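PDB 3MMI: myosin-4 from Saccharomyces cerevisiae, which serves as a motor in the mRNA localization machinery, recruited to ASH1 and other mRNAs through SHE3, and is represented here by its globular tail. Local coordinates for residues R110-A115 / E144-F149; L280-L285 / L290-W295; D172-E177 / V225-D230. All blocks are in the same frame, centred on the assembly; numbering follows the deposited sequence.

Contact 1 (R110-A115 / E144-F149)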
# COMPACT_ATOMS: atom_id res chain seq x y z
N ARG A 110 -2.34 15.87 -6.13
CA ARG A 110 -2.21 16.83 -7.24
C ARG A 110 -1.15 17.90 -6.93
O ARG A 110 -0.83 18.67 -7.79
CB ARG A 110 -3.60 17.51 -7.51
CG ARG A 110 -4.62 16.60 -8.25
CD ARG A 110 -6.08 16.78 -7.94
NE ARG A 110 -6.85 15.52 -8.23
CZ ARG A 110 -7.30 15.26 -9.44
NH1 ARG A 110 -7.00 16.08 -10.41
NH2 ARG A 110 -8.02 14.23 -9.69
N LEU A 111 -0.69 18.00 -5.69
CA LEU A 111 0.34 19.03 -5.30
C LEU A 111 1.66 18.91 -6.10
O LEU A 111 2.15 19.87 -6.63
CB LEU A 111 0.63 18.97 -3.80
CG LEU A 111 -0.26 19.71 -2.86
CD1 LEU A 111 0.22 19.55 -1.48
CD2 LEU A 111 -0.16 21.19 -3.26
N PRO A 112 2.21 17.70 -6.25
CA PRO A 112 3.40 17.50 -7.08
C PRO A 112 3.29 17.94 -8.53
O PRO A 112 4.21 18.61 -9.05
CB PRO A 112 3.61 15.98 -7.00
CG PRO A 112 3.14 15.62 -5.72
CD PRO A 112 1.86 16.43 -5.58
N ALA A 113 2.20 17.59 -9.22
CA ALA A 113 2.03 18.08 -10.60
C ALA A 113 1.72 19.58 -10.70
O ALA A 113 2.08 20.19 -11.71
CB ALA A 113 0.91 17.26 -11.41
N PHE A 114 1.10 20.16 -9.63
CA PHE A 114 0.81 21.62 -9.54
C PHE A 114 2.16 22.31 -9.56
O PHE A 114 2.40 23.08 -10.46
CB PHE A 114 0.03 21.95 -8.26
CG PHE A 114 0.14 23.40 -7.83
CD1 PHE A 114 -0.50 24.41 -8.57
CD2 PHE A 114 0.87 23.75 -6.71
CE1 PHE A 114 -0.40 25.76 -8.20
CE2 PHE A 114 0.98 25.11 -6.31
CZ PHE A 114 0.35 26.11 -7.06
N ALA A 115 3.07 21.93 -8.64
CA ALA A 115 4.44 22.47 -8.60
C ALA A 115 5.17 22.35 -9.92
O ALA A 115 5.83 23.30 -10.36
CB ALA A 115 5.31 21.85 -7.42
N GLU A 144 9.30 17.53 -2.20
CA GLU A 144 8.91 17.44 -0.81
C GLU A 144 7.43 17.12 -0.58
O GLU A 144 7.07 16.48 0.37
CB GLU A 144 9.28 18.73 -0.09
CG GLU A 144 10.74 18.79 0.20
CD GLU A 144 11.09 17.96 1.39
OE1 GLU A 144 10.42 18.17 2.46
OE2 GLU A 144 12.02 17.13 1.22
N THR A 145 6.58 17.68 -1.41
CA THR A 145 5.16 17.40 -1.39
C THR A 145 4.93 15.86 -1.71
O THR A 145 4.18 15.17 -1.04
CB THR A 145 4.58 18.38 -2.42
OG1 THR A 145 3.90 19.48 -1.77
CG2 THR A 145 3.83 17.78 -3.41
N LEU A 146 5.63 15.37 -2.72
CA LEU A 146 5.69 13.95 -3.03
C LEU A 146 6.11 13.05 -1.86
O LEU A 146 5.42 12.04 -1.57
CB LEU A 146 6.58 13.71 -4.22
CG LEU A 146 6.56 12.28 -4.74
CD1 LEU A 146 5.14 12.00 -5.27
CD2 LEU A 146 7.59 12.07 -5.81
N LYS A 147 7.17 13.44 -1.14
CA LYS A 147 7.55 12.71 0.07
C LYS A 147 6.47 12.68 1.15
O LYS A 147 6.26 11.62 1.74
CB LYS A 147 8.88 13.17 0.72
CG LYS A 147 10.14 13.13 -0.20
N VAL A 148 5.86 13.81 1.47
CA VAL A 148 4.74 13.82 2.43
C VAL A 148 3.55 12.95 1.95
O VAL A 148 3.03 12.19 2.72
CB VAL A 148 4.22 15.23 2.77
CG1 VAL A 148 3.09 15.14 3.73
CG2 VAL A 148 5.35 16.04 3.40
N PHE A 149 3.20 13.05 0.67
CA PHE A 149 2.19 12.23 0.06
C PHE A 149 2.44 10.73 0.29
O PHE A 149 1.57 10.05 0.82
CB PHE A 149 2.07 12.47 -1.47
CG PHE A 149 0.97 11.61 -2.11
CD1 PHE A 149 -0.39 11.98 -2.03
CD2 PHE A 149 1.30 10.36 -2.65
CE1 PHE A 149 -1.36 11.15 -2.56
CE2 PHE A 149 0.34 9.51 -3.16
CZ PHE A 149 -1.03 9.91 -3.13
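The pyrrolidine of Pro112 is the one ring that meets the opposing segment: Thr145 reaches it at CG and CD, while Leu146 approaches the same CG. No aromatic face takes part, since Phe114 turns to Thr59, Val62 and Ser63 on helix 53-67, and Phe149 packs on Leu105 and Leu108 of helix 97-108. The methyl of Thr145 does most of the touching. Its CG2 lies against Leu111 CB, at 3.4 Å, and the CG-CD side of Pro112; the 3.2 Å separation of CG2 from Pro112 CD is shorter than normal contact, and its exact value is doubtful. Beside it, the hydroxyl OG1 faces Leu111 CD1 at 3.7 Å, with the leucine and threonine side chains nearly perpendicular. The threonine chi1 of -106° is off the staggered positions, which may reflect crowding or the limits of the model. Leu146 adds a lighter touch, its CG swung anti to the backbone N (chi1 -172°) and its CD1 4.2 Å from Pro112 CG. Replacing Thr145 by an alanine removes CG2 and OG1, and would probably leave a gap beside Leu111 CB and the Pro112 ring. No hydrogen bond crosses here. The axes of 111-115 and 144-149 pass 9.0 Å apart at 174°, the close antiparallel helix packing of the all-helical globular tail of a type V myosin.

Contact 2 (L280-L285 / L290-W295)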
# COMPACT_ATOMS: atom_id res chain seq x y z
N LEU A 280 5.43 -28.78 -4.60
CA LEU A 280 6.61 -29.50 -5.08
C LEU A 280 6.77 -30.88 -4.45
O LEU A 280 6.47 -31.10 -3.29
CB LEU A 280 7.93 -28.71 -5.04
CG LEU A 280 7.81 -27.32 -5.73
CD1 LEU A 280 8.97 -26.30 -5.35
CD2 LEU A 280 7.59 -27.44 -7.25
N LYS A 281 7.20 -31.85 -5.21
CA LYS A 281 7.52 -33.16 -4.67
C LYS A 281 9.02 -33.25 -4.63
O LYS A 281 9.63 -33.71 -5.57
CB LYS A 281 7.03 -34.25 -5.61
CE LYS A 281 8.67 -35.59 -8.91
NZ LYS A 281 8.73 -34.39 -9.77
N ILE A 282 9.65 -32.77 -3.58
CA ILE A 282 11.15 -32.69 -3.67
C ILE A 282 11.68 -33.83 -2.86
O ILE A 282 11.30 -33.99 -1.68
CB ILE A 282 11.75 -31.43 -3.09
CG1 ILE A 282 11.07 -30.19 -3.70
CG2 ILE A 282 13.26 -31.41 -3.31
CD1 ILE A 282 10.80 -29.13 -2.59
N SER A 283 12.54 -34.64 -3.48
CA SER A 283 13.09 -35.77 -2.76
C SER A 283 14.61 -35.83 -2.58
O SER A 283 15.08 -36.76 -1.97
CB SER A 283 12.55 -37.08 -3.35
OG SER A 283 13.09 -37.28 -4.65
N ASN A 284 15.40 -34.88 -3.07
CA ASN A 284 16.78 -34.91 -2.63
C ASN A 284 17.39 -33.60 -2.64
O ASN A 284 16.85 -32.70 -3.26
CB ASN A 284 17.61 -35.95 -3.37
CG ASN A 284 17.46 -35.84 -4.89
OD1 ASN A 284 17.98 -34.90 -5.53
ND2 ASN A 284 16.76 -36.81 -5.47
N LEU A 285 18.48 -33.47 -1.88
CA LEU A 285 18.93 -32.14 -1.49
C LEU A 285 19.46 -31.50 -2.77
O LEU A 285 19.50 -30.27 -2.97
CB LEU A 285 19.88 -32.21 -0.27
CG LEU A 285 21.39 -32.46 -0.22
CD1 LEU A 285 22.06 -32.04 -1.52
CD2 LEU A 285 22.13 -31.79 0.96
N LEU A 290 19.00 -27.28 -6.48
CA LEU A 290 18.68 -26.79 -7.82
C LEU A 290 17.53 -25.81 -7.84
O LEU A 290 17.62 -24.77 -8.51
CB LEU A 290 18.41 -27.91 -8.81
CG LEU A 290 19.51 -28.64 -9.55
CD1 LEU A 290 18.85 -29.03 -10.87
CD2 LEU A 290 20.75 -27.74 -9.82
N LEU A 291 16.52 -26.11 -7.02
CA LEU A 291 15.38 -25.20 -6.90
C LEU A 291 15.60 -23.94 -6.09
O LEU A 291 15.15 -22.86 -6.55
CB LEU A 291 14.16 -25.96 -6.49
CG LEU A 291 13.64 -26.88 -7.62
CD1 LEU A 291 12.61 -27.90 -7.16
CD2 LEU A 291 12.98 -26.10 -8.75
N PHE A 292 16.35 -23.99 -4.97
CA PHE A 292 16.36 -22.83 -4.02
C PHE A 292 17.69 -22.11 -3.73
O PHE A 292 17.71 -21.04 -3.07
CB PHE A 292 15.76 -23.33 -2.72
CG PHE A 292 14.34 -23.81 -2.88
CD1 PHE A 292 13.29 -22.87 -2.95
CD2 PHE A 292 14.07 -25.20 -2.99
CE1 PHE A 292 11.94 -23.32 -3.10
CE2 PHE A 292 12.75 -25.66 -3.15
CZ PHE A 292 11.66 -24.72 -3.22
N ASP A 293 18.82 -22.72 -4.16
CA ASP A 293 20.06 -22.02 -3.97
C ASP A 293 20.00 -20.79 -4.85
O ASP A 293 19.73 -20.91 -6.06
CB ASP A 293 21.24 -22.91 -4.41
CG ASP A 293 21.69 -23.91 -3.32
OD1 ASP A 293 21.15 -23.97 -2.19
OD2 ASP A 293 22.62 -24.67 -3.59
N PHE A 294 20.30 -19.64 -4.32
CA PHE A 294 20.36 -18.41 -5.15
C PHE A 294 19.01 -18.13 -5.77
O PHE A 294 18.92 -17.69 -6.91
CB PHE A 294 21.40 -18.45 -6.31
CG PHE A 294 22.55 -19.38 -6.12
CD1 PHE A 294 23.35 -19.35 -4.96
CD2 PHE A 294 22.86 -20.30 -7.13
CE1 PHE A 294 24.47 -20.29 -4.82
CE2 PHE A 294 23.95 -21.21 -6.99
CZ PHE A 294 24.74 -21.21 -5.82
N TRP A 295 17.97 -18.36 -4.96
CA TRP A 295 16.61 -18.04 -5.25
C TRP A 295 16.10 -17.26 -4.04
O TRP A 295 16.00 -17.78 -2.93
CB TRP A 295 15.89 -19.37 -5.46
CG TRP A 295 14.40 -19.30 -5.83
CD1 TRP A 295 13.85 -19.44 -7.11
CD2 TRP A 295 13.27 -19.13 -4.92
NE1 TRP A 295 12.48 -19.33 -7.05
CE2 TRP A 295 12.10 -19.14 -5.73
CE3 TRP A 295 13.14 -18.93 -3.55
CZ2 TRP A 295 10.81 -19.01 -5.17
CZ3 TRP A 295 11.96 -18.82 -3.01
CH2 TRP A 295 10.76 -18.85 -3.81
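Leu280 and Ile282 converge on the ring of Phe292, where the packing is closest. Leu280 CD1 comes within 3.8 Å of Phe292 CZ, meeting the ring obliquely, and the two side chains reach toward each other from opposite directions. Ile282 instead places CD1 at the ring edge, near its plane, 4.0 Å from Phe292 CE2. The phenylalanine's CG stands anti to its own carbonyl carbon (chi1 -61°), which turns the ring toward the loop. Within its own segment the ring has a further neighbour: Phe292 CD1 sits 4.0 Å above one face of Trp295, offset toward the rim, in a type II turn from Phe292 to Trp295.

Leu291, exposed in the isolated chain, makes the looser contacts: its CD1 stays 4.4 Å from Leu280 CD1 and equally far from Ile282 CG1. Here the loop 280-284 packs back on the far end of helix 285-292, whose N-cap is Asn284, with OD1 bonded to Glu287 N. Around this loop-to-helix turn, Phe292 also touches Ile277 of helix 269-279 and Ile303 of helix 300-308, while Ile282 leans on Ile324 of helix 322-338.

Contact 3 (D172-E177 / V225-D230)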
# COMPACT_ATOMS: atom_id res chain seq x y z
N ASP A 172 -10.38 -16.41 6.32
CA ASP A 172 -11.37 -17.50 6.19
C ASP A 172 -11.75 -17.80 4.81
O ASP A 172 -12.10 -18.91 4.53
CB ASP A 172 -12.69 -17.24 6.96
CG ASP A 172 -12.55 -17.46 8.45
OD1 ASP A 172 -11.72 -18.30 8.84
OD2 ASP A 172 -13.25 -16.77 9.25
N MET A 173 -11.65 -16.82 3.94
CA MET A 173 -11.97 -16.98 2.51
C MET A 173 -10.86 -17.77 1.82
O MET A 173 -11.11 -18.50 0.92
CB MET A 173 -12.08 -15.55 1.93
CG MET A 173 -13.00 -15.39 0.77
SD MET A 173 -13.00 -13.76 0.10
CE MET A 173 -12.16 -12.76 1.32
N VAL A 174 -9.59 -17.56 2.22
CA VAL A 174 -8.46 -17.96 1.35
C VAL A 174 -7.70 -19.06 1.97
O VAL A 174 -7.42 -20.03 1.26
CB VAL A 174 -7.49 -16.79 0.99
CG1 VAL A 174 -6.23 -17.33 0.31
CG2 VAL A 174 -8.15 -15.70 0.26
N LEU A 175 -7.35 -18.96 3.25
CA LEU A 175 -6.37 -19.84 3.90
C LEU A 175 -6.93 -20.95 4.82
O LEU A 175 -6.17 -21.91 5.17
CB LEU A 175 -5.45 -18.95 4.75
CG LEU A 175 -4.55 -18.01 3.99
CD1 LEU A 175 -3.69 -17.25 4.96
CD2 LEU A 175 -3.69 -18.93 2.95
N ASN A 176 -8.17 -20.74 5.30
CA ASN A 176 -8.77 -21.57 6.41
C ASN A 176 -9.20 -22.90 5.87
O ASN A 176 -10.21 -23.00 5.19
CB ASN A 176 -10.01 -20.88 7.00
CG ASN A 176 -10.52 -21.57 8.28
OD1 ASN A 176 -10.15 -22.70 8.60
ND2 ASN A 176 -11.36 -20.85 9.01
N GLU A 177 -8.41 -23.94 6.12
CA GLU A 177 -8.71 -25.22 5.45
C GLU A 177 -10.03 -25.78 5.94
O GLU A 177 -10.71 -26.46 5.15
CB GLU A 177 -7.58 -26.24 5.60
CG GLU A 177 -7.20 -26.61 7.04
CD GLU A 177 -7.83 -27.94 7.47
OE1 GLU A 177 -8.29 -28.66 6.57
OE2 GLU A 177 -7.87 -28.25 8.70
N VAL A 225 1.39 -9.77 2.17
CA VAL A 225 1.96 -9.69 3.56
C VAL A 225 1.08 -10.42 4.52
O VAL A 225 1.46 -11.37 5.16
CB VAL A 225 2.10 -8.17 3.94
CG1 VAL A 225 2.43 -8.06 5.45
CG2 VAL A 225 3.17 -7.58 3.05
N MET A 226 -0.20 -10.05 4.50
CA MET A 226 -1.17 -10.62 5.47
C MET A 226 -1.38 -12.10 5.24
O MET A 226 -1.46 -12.94 6.14
CB MET A 226 -2.47 -9.90 5.27
CG MET A 226 -3.52 -10.31 6.23
SD MET A 226 -5.11 -10.25 5.43
CE MET A 226 -5.46 -11.99 5.37
N LEU A 227 -1.44 -12.45 3.96
CA LEU A 227 -1.70 -13.84 3.65
C LEU A 227 -0.49 -14.71 3.95
O LEU A 227 -0.59 -15.75 4.56
CB LEU A 227 -2.11 -14.04 2.20
CG LEU A 227 -3.57 -13.70 1.83
CD1 LEU A 227 -3.69 -13.69 0.33
CD2 LEU A 227 -4.58 -14.66 2.35
N PHE A 228 0.68 -14.26 3.52
CA PHE A 228 1.89 -15.01 3.84
C PHE A 228 2.08 -15.11 5.41
O PHE A 228 2.39 -16.19 5.86
CB PHE A 228 3.13 -14.35 3.28
CG PHE A 228 4.36 -15.09 3.59
CD1 PHE A 228 4.67 -16.25 2.84
CD2 PHE A 228 5.19 -14.68 4.64
CE1 PHE A 228 5.76 -16.95 3.15
CE2 PHE A 228 6.34 -15.33 4.91
CZ PHE A 228 6.69 -16.47 4.19
N ASN A 229 1.97 -14.01 6.15
CA ASN A 229 2.18 -13.99 7.61
C ASN A 229 1.18 -14.95 8.28
O ASN A 229 1.52 -15.75 9.15
CB ASN A 229 2.04 -12.55 8.13
CG ASN A 229 3.23 -11.69 7.76
OD1 ASN A 229 4.18 -12.17 7.19
ND2 ASN A 229 3.19 -10.39 8.13
N ASP A 230 -0.08 -14.91 7.82
CA ASP A 230 -1.08 -15.84 8.39
C ASP A 230 -0.88 -17.24 7.99
O ASP A 230 -1.24 -18.20 8.74
CB ASP A 230 -2.50 -15.44 8.02
CG ASP A 230 -2.97 -14.18 8.73
OD1 ASP A 230 -2.27 -13.69 9.66
OD2 ASP A 230 -4.03 -13.61 8.27
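While Val174 and Leu175 press against Leu227 across the contact, the shortest polar bond lies within one side of it, from Asn176 ND2 to Asp172 OD1 at 2.6 Å. The N-H points at the oxygen with an angle of 155°. The carboxylate is met from above its plane, 37° out of it, although the oxygen lies close to the amide plane of the asparagine. The bond joins a residue of helix 170-174 to the turn that follows, consistent with holding the chain where it leaves the helix.

Leu227 is the apolar meeting point. Its CD2 methyl lies 3.7 Å from Val174 CG1 and equally close to Leu175 CG, touched by two consecutive residues. Val174 has CG1 anti to the backbone N (chi1 170°), which carries that methyl to Leu227, the two side chains crossing at about a right angle. In the globular tail, the chain around the C-terminal end of helix 170-174 here meets the long helix 209-234, and Val246 of helix 240-257 touches both Val174 and Leu175.

Leu175 reaches further along the long helix: its CD1 rests 3.5 Å from the backbone oxygen Leu227 O and 3.7 Å from Asp230 CB, a turn further on. Its own carbonyl oxygen is hydrogen-bonded by Tyr242 OH, linking it to helix 240-257.

Overall arrangement
Followed from the N terminus, the chain first closes contact 1, joining helix 111-119 to the long helix 132-168 across 28 residues, 16 helical and some unmodelled. That long helix is followed directly by helix 170-174, where contact 3 opens; it closes on helix 209-234 after 47 residues, which include helix 185-204. Contact 2 comes last, a short return of four intervening residues linking the loop after helix 269-279 to the end of helix 285-292. The three stand in series, none nested or crossed. Contact 1 lies on the opposite side of the chain's centre from the others, its centre about 46 Å from that of contact 2. Contacts 2 and 3 are about 24 Å apart between centres.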